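Local atomic coordinates of tRNA (adenine(9)-N1)-methyltransferase (Sulfolobus acidocaldarius, PDB entry 5A7Z), a protein that catalyses the S-adenosyl-L-methionine-dependent methylation of N1 of adenosine 9 in tRNA, forming N1-methyladenosine. Residues 21-26 with 47-52; 37-42 with 76-81; 57-62 with 97-102; 143-148 with 158-163. All coordinates share one frame; numbering follows the deposited sequence.

Contact 1. Residues 21-26 with 47-52; sequences MTLAKV and SLQSLA
Leu23 and Ala24 of the helix beginning at 22 pack against Leu48, Gln49 and Ala52 of the helix beginning at 48. This is a steep helix-helix crossing in the N-terminal alpha/beta part of the enzyme: the short axes run 78° apart and approach to 8.1 Å, a separation short enough for Ala24 CB to meet Leu48 CB at 3.8 Å. The pair lies against the sheet, Leu48 also touching Ile78 and Leu80 of strand 78-82.

Leu23 can be followed across the contact atom by atom. Its CB starts at the flank of the glutamine, 4.0 Å from Gln49 CG. With CG anti to the backbone N (chi1 -164°), the branch point is carried over to Ala52, where Leu23 CG lies 3.9 Å from Ala52 CB. The CD2 methyl then fits between the two partners, Leu23 CD2 standing 3.8 Å from both Gln49 CG and Ala52 CB, while CD1 turns to Ile102 of the 97-102 loop. Gln49 bends at chi2 (-83°), and it is its CG that meets Leu23; its amide NE2 is taken up by the carbonyl oxygens of Arg140 and Leu143, at the end of the helix 122-142.

At the helix starts, Met21, a selenomethionine, holds the N-cap position of the first helix and lays its SE atom near Gln49 CB. Ser47 caps the second by a weak bond from Ser50 N. The closest heavy-atom approach between helices is made by a methyl group over a backbone oxygen: Leu48 CD1 lies 3.6 Å from Ala24 O, which also receives the hydroxyl of Ser28.

Contact 2. Residues 37-42 with 76-81; sequences SSIYIG and HGIKLI
Ile78 touches the other strand through its side chain, its CG2 methyl lying 4.3 Å from Ile39 CD1, just after Gly77 has turned the chain with positive phi; the ladder itself starts at Lys79. The residues 78-81 run parallel to strand 38-40, with axes 19° apart and 4.7 Å at closest approach.

Lys79 bonds in both directions: its N donates to Ser37 O at 2.8 Å, and Ile39 N lies nearly in line with its C=O, though that N-H is bent to 147°. Its CB rests beside Ser38, but the extended chain leads NZ off to a salt bridge with Glu87. Leu80 lies on the other face of the sheet with Ile39, and its CD2 meets Ile41 CG2 at 4.0 Å, the two side chains crossing at about a right angle.

Ile81 N donates to Ile39 O at 2.9 Å. Its CG1 sits between backbone N and carbonyl carbon (chi1 69°), which brings it 3.7 Å from Tyr40 CA. Ile81 O accepts Ile41 N and also lies 3.8 Å above the Tyr40 ring plane, offset toward the rim. Ile41 CG1 covers that same oxygen, and an alanine here would probably open a gap beside Leu80 CB and CD2 and strip this cover from Ile81 O.

Four backbone bonds set the parallel register, and Tyr40 also makes backbone bonds to Tyr91 and Phe93; the Ile39, Leu80 and Ile41 side adds apolar contact that continues to Leu51 of helix 48-57.

Contact 3. Residues 57-62 with 97-102; sequences LKNYGL and GKKVSI
Gly61 and Gly97 press backbone on backbone, their CA atoms 3.7 Å apart as the loop after strand 91-95 passes over the start of strand 60-75. The reason that glycine suits both places is steric: a CB on Gly61 would collide with Lys98 O, and one on Gly97 with the carbonyl carbon of Gly61.

Backbone hydrogen bonds come next. Leu62 and Lys98 form one antiparallel, hydrogen-bonded pair, with Leu62 N to Lys98 O at 2.9 Å and Lys98 N to Leu62 O at 3.1 Å. In the second bond the donor stands 36° out of the carbonyl plane. End to end, the touching parts run 81° apart.

The polar side-chain contact belongs to Lys99. Bent at chi2 (-105°) and again at chi4, it folds back so that NZ donates to Tyr60 O at 3.1 Å from above the carbonyl plane; NZ also bonds Met55 O in helix 48-57.

Apolar contact is slight, Leu62 CD1 lying 4.4 Å from Val100 CG1.

The bridge is a single antiparallel pair outside the ladder of strands 60-75 and 91-95, formed where the chain crosses strand 60-75 on its way to strand 109-113 of the SPOUT methyltransferase domain.

Contact 4. Residues 143-148 with 158-163; sequences LWDGNL and LGRANI
Asp145 and Arg160 meet at the tight end of this contact, where the carboxylate grips the backbone of a type II' turn running from Leu158 to Ala161. Arg160 N donates to Asp145 OD2 at 2.8 Å with an N-H...O angle of 165°, and OD2 accepts through its anti lone pair, the one facing away from OD1. The approach is close because Gly159 has no side chain: a CB there would come to within 2.7 Å of Asp145 OD2, and the positive phi (48°) suits glycine as well. Further along, Asn162 N bonds to Leu148 O at 2.9 Å in the carbonyl plane, the first link of the parallel pairing between strands 148-151 and 162-164. Leu148, its CG anti to N (chi1 -179°), brings CD2 3.9 Å from Leu158 CD2 and also onto Ala161 CB; Leu158 packs in addition on Val132 and Leu136 of helix 122-142.

The outer side is looser, for Arg160 is exposed and its end leads away from Asp145. Beyond CB and CG, which lie against Asp145, the chain bends twice, leaving Arg160 NE 5.7 Å from Asp145 OD2, with no contact of the charged atoms. Trp144 approaches Arg160 CB only obliquely, CZ3 standing 4.4 Å off, and instead has Gly146 N over the centre of one face.

An alanine in place of Asp145 would probably leave Arg160 N without its acceptor and Arg140 without its salt-bridge partner, freeing the turn to shift. The carboxylate serves both a charged donor, Arg140 at OD1, and a backbone one, Arg160 N at OD2, tying the end of helix 122-142 to the turn.

How the contacts relate
From the N terminus, 21-26 opens contact 1 and 37-42 opens contact 2 before 47-52 closes contact 1, so these two cross. Residues 57-62 then open contact 3 before 76-81 closes contact 2, another crossing; 97-102 closes contact 3 last. Interlaced in this way, contacts 1 to 3 bind two helices and a mixed sheet into one N-terminal unit. Contact 4 follows in series, closing a short loop in the methyltransferase domain. It lies about 27 Å from contact 2, centre to centre, without touching it, yet contact 1 reaches it through Gln49 and Leu143, and contact 3 through Leu57 packed on Asp145 and Arg160.

Contact 1. Residues 21-26 with 47-52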
loop_
_atom_site.group_PDB
_atom_site.type_symbol
_atom_site.label_atom_id
_atom_site.label_comp_id
_atom_site.label_asym_id
_atom_site.label_seq_id
_atom_site.Cartn_x
_atom_site.Cartn_y
_atom_site.Cartn_z
HETATM N N MSE A 21 -7.202 -8.737 -2.863
HETATM C CA MSE A 21 -6.448 -7.748 -2.143
HETATM C C MSE A 21 -6.069 -8.303 -0.815
HETATM O O MSE A 21 -6.871 -8.951 -0.210
HETATM C CB MSE A 21 -7.250 -6.484 -1.977
HETATM C CG MSE A 21 -7.522 -5.872 -3.337
HETATM SE SE MSE A 21 -8.639 -4.282 -3.297
HETATM C CE MSE A 21 -7.183 -3.021 -3.159
ATOM N N THR A 22 -4.853 -8.083 -0.389
ATOM C CA THR A 22 -4.338 -8.587 0.856
ATOM C C THR A 22 -5.221 -8.262 2.046
ATOM O O THR A 22 -5.511 -9.126 2.870
ATOM C CB THR A 22 -2.947 -7.999 1.140
ATOM O OG1 THR A 22 -2.080 -8.246 0.025
ATOM C CG2 THR A 22 -2.361 -8.641 2.363
ATOM N N LEU A 23 -5.619 -6.997 2.164
ATOM C CA LEU A 23 -6.398 -6.575 3.317
ATOM C C LEU A 23 -7.845 -7.132 3.289
ATOM O O LEU A 23 -8.427 -7.485 4.332
ATOM C CB LEU A 23 -6.366 -5.064 3.433
ATOM C CG LEU A 23 -6.793 -4.479 4.780
ATOM C CD1 LEU A 23 -5.925 -4.957 5.943
ATOM C CD2 LEU A 23 -6.780 -2.954 4.687
ATOM N N ALA A 24 -8.395 -7.265 2.095
ATOM C CA ALA A 24 -9.676 -7.922 1.920
ATOM C C ALA A 24 -9.600 -9.363 2.358
ATOM O O ALA A 24 -10.540 -9.894 2.928
ATOM C CB ALA A 24 -10.110 -7.845 0.460
ATOM N N LYS A 25 -8.502 -10.025 2.038
ATOM C CA LYS A 25 -8.349 -11.421 2.393
ATOM C C LYS A 25 -8.396 -11.633 3.917
ATOM O O LYS A 25 -9.102 -12.497 4.390
ATOM C CB LYS A 25 -7.032 -11.966 1.853
ATOM C CG LYS A 25 -6.870 -13.462 2.003
ATOM C CD LYS A 25 -5.412 -13.860 1.972
ATOM C CE LYS A 25 -5.240 -15.352 1.700
ATOM N NZ LYS A 25 -4.952 -16.101 2.941
ATOM N N VAL A 26 -7.647 -10.834 4.667
ATOM C CA VAL A 26 -7.594 -11.010 6.124
ATOM C C VAL A 26 -8.928 -10.608 6.787
ATOM O O VAL A 26 -9.338 -11.190 7.792
ATOM C CB VAL A 26 -6.385 -10.253 6.751
ATOM C CG1 VAL A 26 -5.092 -10.697 6.095
ATOM C CG2 VAL A 26 -6.526 -8.743 6.612
ATOM N N SER A 47 -15.829 -2.431 -1.183
ATOM C CA SER A 47 -14.560 -3.114 -1.161
ATOM C C SER A 47 -14.258 -3.416 0.294
ATOM O O SER A 47 -14.294 -2.510 1.095
ATOM C CB SER A 47 -13.467 -2.190 -1.739
ATOM O OG SER A 47 -12.180 -2.590 -1.344
ATOM N N LEU A 48 -13.933 -4.666 0.621
ATOM C CA LEU A 48 -13.610 -5.023 2.013
ATOM C C LEU A 48 -12.410 -4.264 2.478
ATOM O O LEU A 48 -12.216 -4.102 3.678
ATOM C CB LEU A 48 -13.296 -6.513 2.154
ATOM C CG LEU A 48 -14.447 -7.500 2.081
ATOM C CD1 LEU A 48 -13.910 -8.906 2.193
ATOM C CD2 LEU A 48 -15.460 -7.217 3.189
ATOM N N GLN A 49 -11.559 -3.844 1.546
ATOM C CA GLN A 49 -10.355 -3.093 1.924
ATOM C C GLN A 49 -10.723 -1.706 2.382
ATOM O O GLN A 49 -10.084 -1.162 3.275
ATOM C CB GLN A 49 -9.347 -3.012 0.761
ATOM C CG GLN A 49 -8.030 -2.295 1.109
ATOM C CD GLN A 49 -8.140 -0.785 1.005
ATOM O OE1 GLN A 49 -9.072 -0.278 0.417
ATOM N NE2 GLN A 49 -7.191 -0.067 1.587
ATOM N N SER A 50 -11.724 -1.121 1.727
ATOM C CA SER A 50 -12.254 0.205 2.083
ATOM C C SER A 50 -12.950 0.127 3.434
ATOM O O SER A 50 -12.832 0.996 4.248
ATOM C CB SER A 50 -13.242 0.693 1.021
ATOM O OG SER A 50 -12.620 0.795 -0.277
ATOM N N LEU A 51 -13.636 -0.954 3.683
ATOM C CA LEU A 51 -14.326 -1.084 4.930
ATOM C C LEU A 51 -13.306 -1.270 6.014
ATOM O O LEU A 51 -13.414 -0.664 7.060
ATOM C CB LEU A 51 -15.305 -2.249 4.886
ATOM C CG LEU A 51 -16.353 -2.172 3.759
ATOM C CD1 LEU A 51 -17.321 -3.343 3.897
ATOM C CD2 LEU A 51 -17.125 -0.865 3.768
ATOM N N ALA A 52 -12.299 -2.101 5.753
ATOM C CA ALA A 52 -11.256 -2.353 6.756
ATOM C C ALA A 52 -10.598 -1.060 7.171
ATOM O O ALA A 52 -10.424 -0.806 8.354
ATOM C CB ALA A 52 -10.221 -3.313 6.235
#

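Contact 2. Residues 37-42 with 76-81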
loop_
_atom_site.group_PDB
_atom_site.type_symbol
_atom_site.label_atom_id
_atom_site.label_comp_id
_atom_site.label_asym_id
_atom_site.label_seq_id
_atom_site.Cartn_x
_atom_site.Cartn_y
_atom_site.Cartn_z
ATOM N N SER A 37 -21.592 -13.647 6.027
ATOM C CA SER A 37 -21.540 -13.794 4.585
ATOM C C SER A 37 -22.009 -12.579 3.848
ATOM O O SER A 37 -21.901 -12.517 2.621
ATOM C CB SER A 37 -22.443 -14.949 4.178
ATOM O OG SER A 37 -21.762 -16.114 4.428
ATOM N N SER A 38 -22.608 -11.650 4.571
ATOM C CA SER A 38 -23.155 -10.443 3.973
ATOM C C SER A 38 -23.042 -9.320 4.924
ATOM O O SER A 38 -23.153 -9.500 6.160
ATOM C CB SER A 38 -24.638 -10.639 3.669
ATOM O OG SER A 38 -24.794 -11.840 3.006
ATOM N N ILE A 39 -22.951 -8.141 4.364
ATOM C CA ILE A 39 -22.872 -6.921 5.142
ATOM C C ILE A 39 -23.596 -5.826 4.392
ATOM O O ILE A 39 -23.353 -5.631 3.165
ATOM C CB ILE A 39 -21.410 -6.513 5.337
ATOM C CG1 ILE A 39 -20.675 -7.540 6.184
ATOM C CG2 ILE A 39 -21.314 -5.140 5.997
ATOM C CD1 ILE A 39 -19.201 -7.232 6.333
ATOM N N TYR A 40 -24.464 -5.098 5.092
ATOM C CA TYR A 40 -25.069 -3.889 4.538
ATOM C C TYR A 40 -24.108 -2.725 4.732
ATOM O O TYR A 40 -23.733 -2.426 5.850
ATOM C CB TYR A 40 -26.388 -3.578 5.231
ATOM C CG TYR A 40 -27.223 -2.530 4.510
ATOM C CD1 TYR A 40 -27.021 -1.163 4.728
ATOM C CD2 TYR A 40 -28.233 -2.903 3.660
ATOM C CE1 TYR A 40 -27.794 -0.205 4.076
ATOM C CE2 TYR A 40 -28.994 -1.959 2.976
ATOM C CZ TYR A 40 -28.794 -0.612 3.196
ATOM O OH TYR A 40 -29.594 0.312 2.531
ATOM N N ILE A 41 -23.637 -2.136 3.618
ATOM C CA ILE A 41 -22.510 -1.215 3.634
ATOM C C ILE A 41 -22.946 0.227 3.402
ATOM O O ILE A 41 -22.145 1.139 3.530
ATOM C CB ILE A 41 -21.437 -1.572 2.564
ATOM C CG1 ILE A 41 -22.018 -1.576 1.143
ATOM C CG2 ILE A 41 -20.818 -2.932 2.848
ATOM C CD1 ILE A 41 -20.960 -1.446 0.074
ATOM N N GLY A 42 -24.202 0.436 3.036
ATOM C CA GLY A 42 -24.738 1.793 2.968
ATOM C C GLY A 42 -24.128 2.555 1.821
ATOM O O GLY A 42 -24.144 2.077 0.674
ATOM N N HIS A 76 -14.189 -11.824 -1.757
ATOM C CA HIS A 76 -13.746 -12.964 -1.012
ATOM C C HIS A 76 -14.944 -13.661 -0.393
ATOM O O HIS A 76 -14.925 -14.018 0.751
ATOM C CB HIS A 76 -12.770 -12.543 0.068
ATOM C CG HIS A 76 -11.403 -12.239 -0.422
ATOM N ND1 HIS A 76 -11.110 -11.114 -1.145
ATOM C CD2 HIS A 76 -10.243 -12.905 -0.279
ATOM C CE1 HIS A 76 -9.831 -11.104 -1.439
ATOM N NE2 HIS A 76 -9.281 -12.175 -0.912
ATOM N N GLY A 77 -16.000 -13.815 -1.177
ATOM C CA GLY A 77 -17.204 -14.537 -0.778
ATOM C C GLY A 77 -18.116 -13.793 0.182
ATOM O O GLY A 77 -19.093 -14.351 0.653
ATOM N N ILE A 78 -17.781 -12.548 0.524
ATOM C CA ILE A 78 -18.654 -11.766 1.384
ATOM C C ILE A 78 -19.482 -10.898 0.487
ATOM O O ILE A 78 -18.938 -10.135 -0.282
ATOM C CB ILE A 78 -17.878 -10.861 2.358
ATOM C CG1 ILE A 78 -16.680 -11.594 3.016
ATOM C CG2 ILE A 78 -18.836 -10.300 3.381
ATOM C CD1 ILE A 78 -17.072 -12.811 3.855
ATOM N N LYS A 79 -20.799 -11.024 0.575
ATOM C CA LYS A 79 -21.692 -10.152 -0.162
ATOM C C LYS A 79 -21.800 -8.773 0.481
ATOM O O LYS A 79 -22.097 -8.647 1.700
ATOM C CB LYS A 79 -23.086 -10.767 -0.229
ATOM C CG LYS A 79 -23.173 -12.081 -0.986
ATOM C CD LYS A 79 -24.632 -12.517 -1.044
ATOM C CE LYS A 79 -24.806 -13.954 -1.489
ATOM N NZ LYS A 79 -26.196 -14.215 -1.977
ATOM N N LEU A 80 -21.593 -7.735 -0.332
ATOM C CA LEU A 80 -21.732 -6.353 0.139
ATOM C C LEU A 80 -22.941 -5.763 -0.495
ATOM O O LEU A 80 -23.054 -5.748 -1.729
ATOM C CB LEU A 80 -20.502 -5.519 -0.217
ATOM C CG LEU A 80 -19.156 -6.111 0.241
ATOM C CD1 LEU A 80 -17.975 -5.235 -0.130
ATOM C CD2 LEU A 80 -19.153 -6.369 1.755
ATOM N N ILE A 81 -23.905 -5.388 0.333
ATOM C CA ILE A 81 -25.201 -5.014 -0.165
ATOM C C ILE A 81 -25.592 -3.663 0.293
ATOM O O ILE A 81 -25.120 -3.173 1.312
ATOM C CB ILE A 81 -26.316 -5.990 0.268
ATOM C CG1 ILE A 81 -26.584 -5.905 1.772
ATOM C CG2 ILE A 81 -25.980 -7.394 -0.149
ATOM C CD1 ILE A 81 -27.712 -6.786 2.223
#

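Contact 3. Residues 57-62 with 97-102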
loop_
_atom_site.group_PDB
_atom_site.type_symbol
_atom_site.label_atom_id
_atom_site.label_comp_id
_atom_site.label_asym_id
_atom_site.label_seq_id
_atom_site.Cartn_x
_atom_site.Cartn_y
_atom_site.Cartn_z
ATOM N N LEU A 57 -9.280 2.892 11.196
ATOM C CA LEU A 57 -8.880 4.283 11.406
ATOM C C LEU A 57 -10.004 5.212 11.885
ATOM O O LEU A 57 -9.727 6.137 12.623
ATOM C CB LEU A 57 -8.243 4.866 10.117
ATOM C CG LEU A 57 -6.926 4.210 9.659
ATOM C CD1 LEU A 57 -6.457 4.796 8.330
ATOM C CD2 LEU A 57 -5.840 4.340 10.717
ATOM N N LYS A 58 -11.259 4.977 11.469
ATOM C CA LYS A 58 -12.318 6.021 11.552
ATOM C C LYS A 58 -13.482 5.725 12.492
ATOM O O LYS A 58 -14.540 6.363 12.372
ATOM C CB LYS A 58 -12.928 6.276 10.174
ATOM C CG LYS A 58 -11.956 6.638 9.076
ATOM C CD LYS A 58 -11.398 8.018 9.273
ATOM C CE LYS A 58 -10.181 8.212 8.393
ATOM N NZ LYS A 58 -10.543 7.934 6.982
ATOM N N ASN A 59 -13.348 4.729 13.362
ATOM C CA ASN A 59 -14.441 4.358 14.283
ATOM C C ASN A 59 -15.739 3.815 13.615
ATOM O O ASN A 59 -16.865 4.119 14.045
ATOM C CB ASN A 59 -14.773 5.520 15.223
ATOM C CG ASN A 59 -15.776 5.124 16.312
ATOM O OD1 ASN A 59 -15.731 4.004 16.862
ATOM N ND2 ASN A 59 -16.714 6.016 16.590
ATOM N N TYR A 60 -15.566 2.960 12.611
ATOM C CA TYR A 60 -16.664 2.197 12.035
ATOM C C TYR A 60 -16.635 0.764 12.568
ATOM O O TYR A 60 -15.596 0.250 12.909
ATOM C CB TYR A 60 -16.539 2.177 10.504
ATOM C CG TYR A 60 -16.964 3.465 9.849
ATOM C CD1 TYR A 60 -16.181 4.594 9.924
ATOM C CD2 TYR A 60 -18.154 3.539 9.167
ATOM C CE1 TYR A 60 -16.578 5.765 9.338
ATOM C CE2 TYR A 60 -18.569 4.700 8.573
ATOM C CZ TYR A 60 -17.773 5.813 8.652
ATOM O OH TYR A 60 -18.199 6.950 8.042
ATOM N N GLY A 61 -17.776 0.106 12.597
ATOM C CA GLY A 61 -17.780 -1.318 12.810
ATOM C C GLY A 61 -19.092 -1.898 12.383
ATOM O O GLY A 61 -19.842 -1.276 11.632
ATOM N N LEU A 62 -19.385 -3.077 12.895
ATOM C CA LEU A 62 -20.578 -3.806 12.545
ATOM C C LEU A 62 -21.673 -3.636 13.597
ATOM O O LEU A 62 -21.409 -3.652 14.811
ATOM C CB LEU A 62 -20.245 -5.298 12.412
ATOM C CG LEU A 62 -19.278 -5.686 11.272
ATOM C CD1 LEU A 62 -19.064 -7.195 11.238
ATOM C CD2 LEU A 62 -19.788 -5.189 9.915
ATOM N N GLY A 97 -20.105 1.284 15.199
ATOM C CA GLY A 97 -20.236 -0.160 15.299
ATOM C C GLY A 97 -19.025 -0.820 15.966
ATOM O O GLY A 97 -17.988 -0.186 16.156
ATOM N N LYS A 98 -19.147 -2.112 16.278
ATOM C CA LYS A 98 -18.072 -2.839 16.928
ATOM C C LYS A 98 -17.044 -3.273 15.927
ATOM O O LYS A 98 -17.381 -3.706 14.857
ATOM C CB LYS A 98 -18.611 -4.067 17.683
ATOM C CG LYS A 98 -19.550 -3.692 18.814
ATOM C CD LYS A 98 -20.061 -4.892 19.605
ATOM C CE LYS A 98 -20.973 -4.435 20.750
ATOM N NZ LYS A 98 -21.585 -5.564 21.501
ATOM N N LYS A 99 -15.786 -3.186 16.308
ATOM C CA LYS A 99 -14.665 -3.644 15.518
ATOM C C LYS A 99 -14.477 -5.124 15.616
ATOM O O LYS A 99 -14.771 -5.706 16.620
ATOM C CB LYS A 99 -13.402 -3.024 16.046
ATOM C CG LYS A 99 -13.561 -1.620 16.504
ATOM C CD LYS A 99 -12.950 -0.695 15.495
ATOM C CE LYS A 99 -12.994 0.696 16.017
ATOM N NZ LYS A 99 -13.689 1.506 15.025
ATOM N N VAL A 100 -13.958 -5.735 14.574
ATOM C CA VAL A 100 -13.482 -7.115 14.703
ATOM C C VAL A 100 -11.992 -7.134 14.440
ATOM O O VAL A 100 -11.507 -6.378 13.617
ATOM C CB VAL A 100 -14.225 -8.095 13.764
ATOM C CG1 VAL A 100 -15.722 -7.940 13.930
ATOM C CG2 VAL A 100 -13.822 -7.913 12.299
ATOM N N SER A 101 -11.271 -7.938 15.208
ATOM C CA SER A 101 -9.833 -8.082 15.064
ATOM C C SER A 101 -9.495 -8.744 13.757
ATOM O O SER A 101 -10.083 -9.764 13.410
ATOM C CB SER A 101 -9.286 -8.974 16.165
ATOM O OG SER A 101 -9.358 -8.325 17.403
ATOM N N ILE A 102 -8.517 -8.202 13.049
ATOM C CA ILE A 102 -7.999 -8.887 11.885
ATOM C C ILE A 102 -6.476 -8.943 11.915
ATOM O O ILE A 102 -5.823 -8.106 12.533
ATOM C CB ILE A 102 -8.500 -8.242 10.579
ATOM C CG1 ILE A 102 -7.966 -6.833 10.406
ATOM C CG2 ILE A 102 -10.002 -8.216 10.560
ATOM C CD1 ILE A 102 -8.295 -6.245 9.056
#

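Contact 4. Residues 143-148 with 158-163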
loop_
_atom_site.group_PDB
_atom_site.type_symbol
_atom_site.label_atom_id
_atom_site.label_comp_id
_atom_site.label_asym_id
_atom_site.label_seq_id
_atom_site.Cartn_x
_atom_site.Cartn_y
_atom_site.Cartn_z
ATOM N N LEU A 143 -3.640 -0.664 1.070
ATOM C CA LEU A 143 -3.371 -1.438 2.253
ATOM C C LEU A 143 -3.775 -0.659 3.478
ATOM O O LEU A 143 -4.878 -0.246 3.558
ATOM C CB LEU A 143 -1.896 -1.794 2.307
ATOM C CG LEU A 143 -1.392 -2.707 1.203
ATOM C CD1 LEU A 143 0.091 -2.666 0.931
ATOM C CD2 LEU A 143 -1.895 -4.122 1.331
ATOM N N TRP A 144 -2.862 -0.449 4.409
ATOM C CA TRP A 144 -3.079 0.466 5.497
ATOM C C TRP A 144 -1.767 1.087 5.923
ATOM O O TRP A 144 -0.734 0.677 5.451
ATOM C CB TRP A 144 -3.822 -0.196 6.645
ATOM C CG TRP A 144 -3.000 -0.852 7.615
ATOM C CD1 TRP A 144 -2.249 -1.929 7.429
ATOM C CD2 TRP A 144 -2.823 -0.465 8.953
ATOM N NE1 TRP A 144 -1.597 -2.262 8.560
ATOM C CE2 TRP A 144 -1.937 -1.367 9.525
ATOM C CE3 TRP A 144 -3.323 0.565 9.730
ATOM C CZ2 TRP A 144 -1.541 -1.274 10.828
ATOM C CZ3 TRP A 144 -2.936 0.647 11.016
ATOM C CH2 TRP A 144 -2.057 -0.267 11.556
ATOM N N ASP A 145 -1.837 2.100 6.776
ATOM C CA ASP A 145 -0.659 2.820 7.261
ATOM C C ASP A 145 0.528 1.915 7.573
ATOM O O ASP A 145 1.637 2.274 7.358
ATOM C CB ASP A 145 -0.938 3.641 8.531
ATOM C CG ASP A 145 -2.031 4.671 8.370
ATOM O OD1 ASP A 145 -2.916 4.505 7.546
ATOM O OD2 ASP A 145 -2.010 5.650 9.091
ATOM N N GLY A 146 0.257 0.754 8.139
ATOM C CA GLY A 146 1.308 -0.058 8.793
ATOM C C GLY A 146 2.215 -0.734 7.790
ATOM O O GLY A 146 3.237 -1.303 8.154
ATOM N N ASN A 147 1.841 -0.656 6.526
ATOM C CA ASN A 147 2.613 -1.212 5.436
ATOM C C ASN A 147 3.537 -0.175 4.852
ATOM O O ASN A 147 4.211 -0.421 3.924
ATOM C CB ASN A 147 1.703 -1.743 4.338
ATOM C CG ASN A 147 0.923 -2.969 4.744
ATOM O OD1 ASN A 147 -0.215 -2.890 5.086
ATOM N ND2 ASN A 147 1.538 -4.090 4.688
ATOM N N LEU A 148 3.534 1.001 5.412
ATOM C CA LEU A 148 4.383 2.060 4.986
ATOM C C LEU A 148 5.400 2.310 6.083
ATOM O O LEU A 148 5.043 2.404 7.268
ATOM C CB LEU A 148 3.561 3.325 4.738
ATOM C CG LEU A 148 4.316 4.550 4.242
ATOM C CD1 LEU A 148 4.961 4.307 2.871
ATOM C CD2 LEU A 148 3.322 5.724 4.157
ATOM N N LEU A 158 3.487 10.742 10.530
ATOM C CA LEU A 158 2.694 10.501 9.341
ATOM C C LEU A 158 1.655 9.401 9.577
ATOM O O LEU A 158 1.898 8.259 9.316
ATOM C CB LEU A 158 3.604 10.050 8.220
ATOM C CG LEU A 158 3.063 9.845 6.829
ATOM C CD1 LEU A 158 2.784 11.167 6.173
ATOM C CD2 LEU A 158 4.052 9.076 6.007
ATOM N N GLY A 159 0.495 9.764 10.079
ATOM C CA GLY A 159 -0.485 8.791 10.470
ATOM C C GLY A 159 0.125 7.717 11.309
ATOM O O GLY A 159 0.915 7.985 12.161
ATOM N N ARG A 160 -0.221 6.477 11.013
ATOM C CA ARG A 160 0.294 5.311 11.711
ATOM C C ARG A 160 1.397 4.545 11.001
ATOM O O ARG A 160 1.646 3.403 11.290
ATOM C CB ARG A 160 -0.834 4.353 11.947
ATOM C CG ARG A 160 -2.034 5.051 12.467
ATOM C CD ARG A 160 -1.910 5.109 13.937
ATOM N NE ARG A 160 -2.615 3.980 14.457
ATOM C CZ ARG A 160 -2.107 3.092 15.296
ATOM N NH1 ARG A 160 -0.863 3.194 15.741
ATOM N NH2 ARG A 160 -2.877 2.097 15.692
ATOM N N ALA A 161 2.037 5.189 10.058
ATOM C CA ALA A 161 3.135 4.591 9.356
ATOM C C ALA A 161 4.280 4.302 10.319
ATOM O O ALA A 161 4.371 4.907 11.371
ATOM C CB ALA A 161 3.586 5.523 8.249
ATOM N N ASN A 162 5.144 3.358 9.971
ATOM C CA ASN A 162 6.335 3.075 10.797
ATOM C C ASN A 162 7.437 4.078 10.497
ATOM O O ASN A 162 7.839 4.259 9.339
ATOM C CB ASN A 162 6.844 1.647 10.550
ATOM C CG ASN A 162 5.736 0.629 10.611
ATOM O OD1 ASN A 162 5.286 0.140 9.582
ATOM N ND2 ASN A 162 5.222 0.369 11.818
ATOM N N ILE A 163 7.908 4.742 11.543
ATOM C CA ILE A 163 8.939 5.772 11.417
ATOM C C ILE A 163 10.184 5.330 12.171
ATOM O O ILE A 163 10.156 5.184 13.402
ATOM C CB ILE A 163 8.455 7.092 12.016
ATOM C CG1 ILE A 163 7.097 7.494 11.419
ATOM C CG2 ILE A 163 9.487 8.177 11.798
ATOM C CD1 ILE A 163 7.151 7.906 9.966
#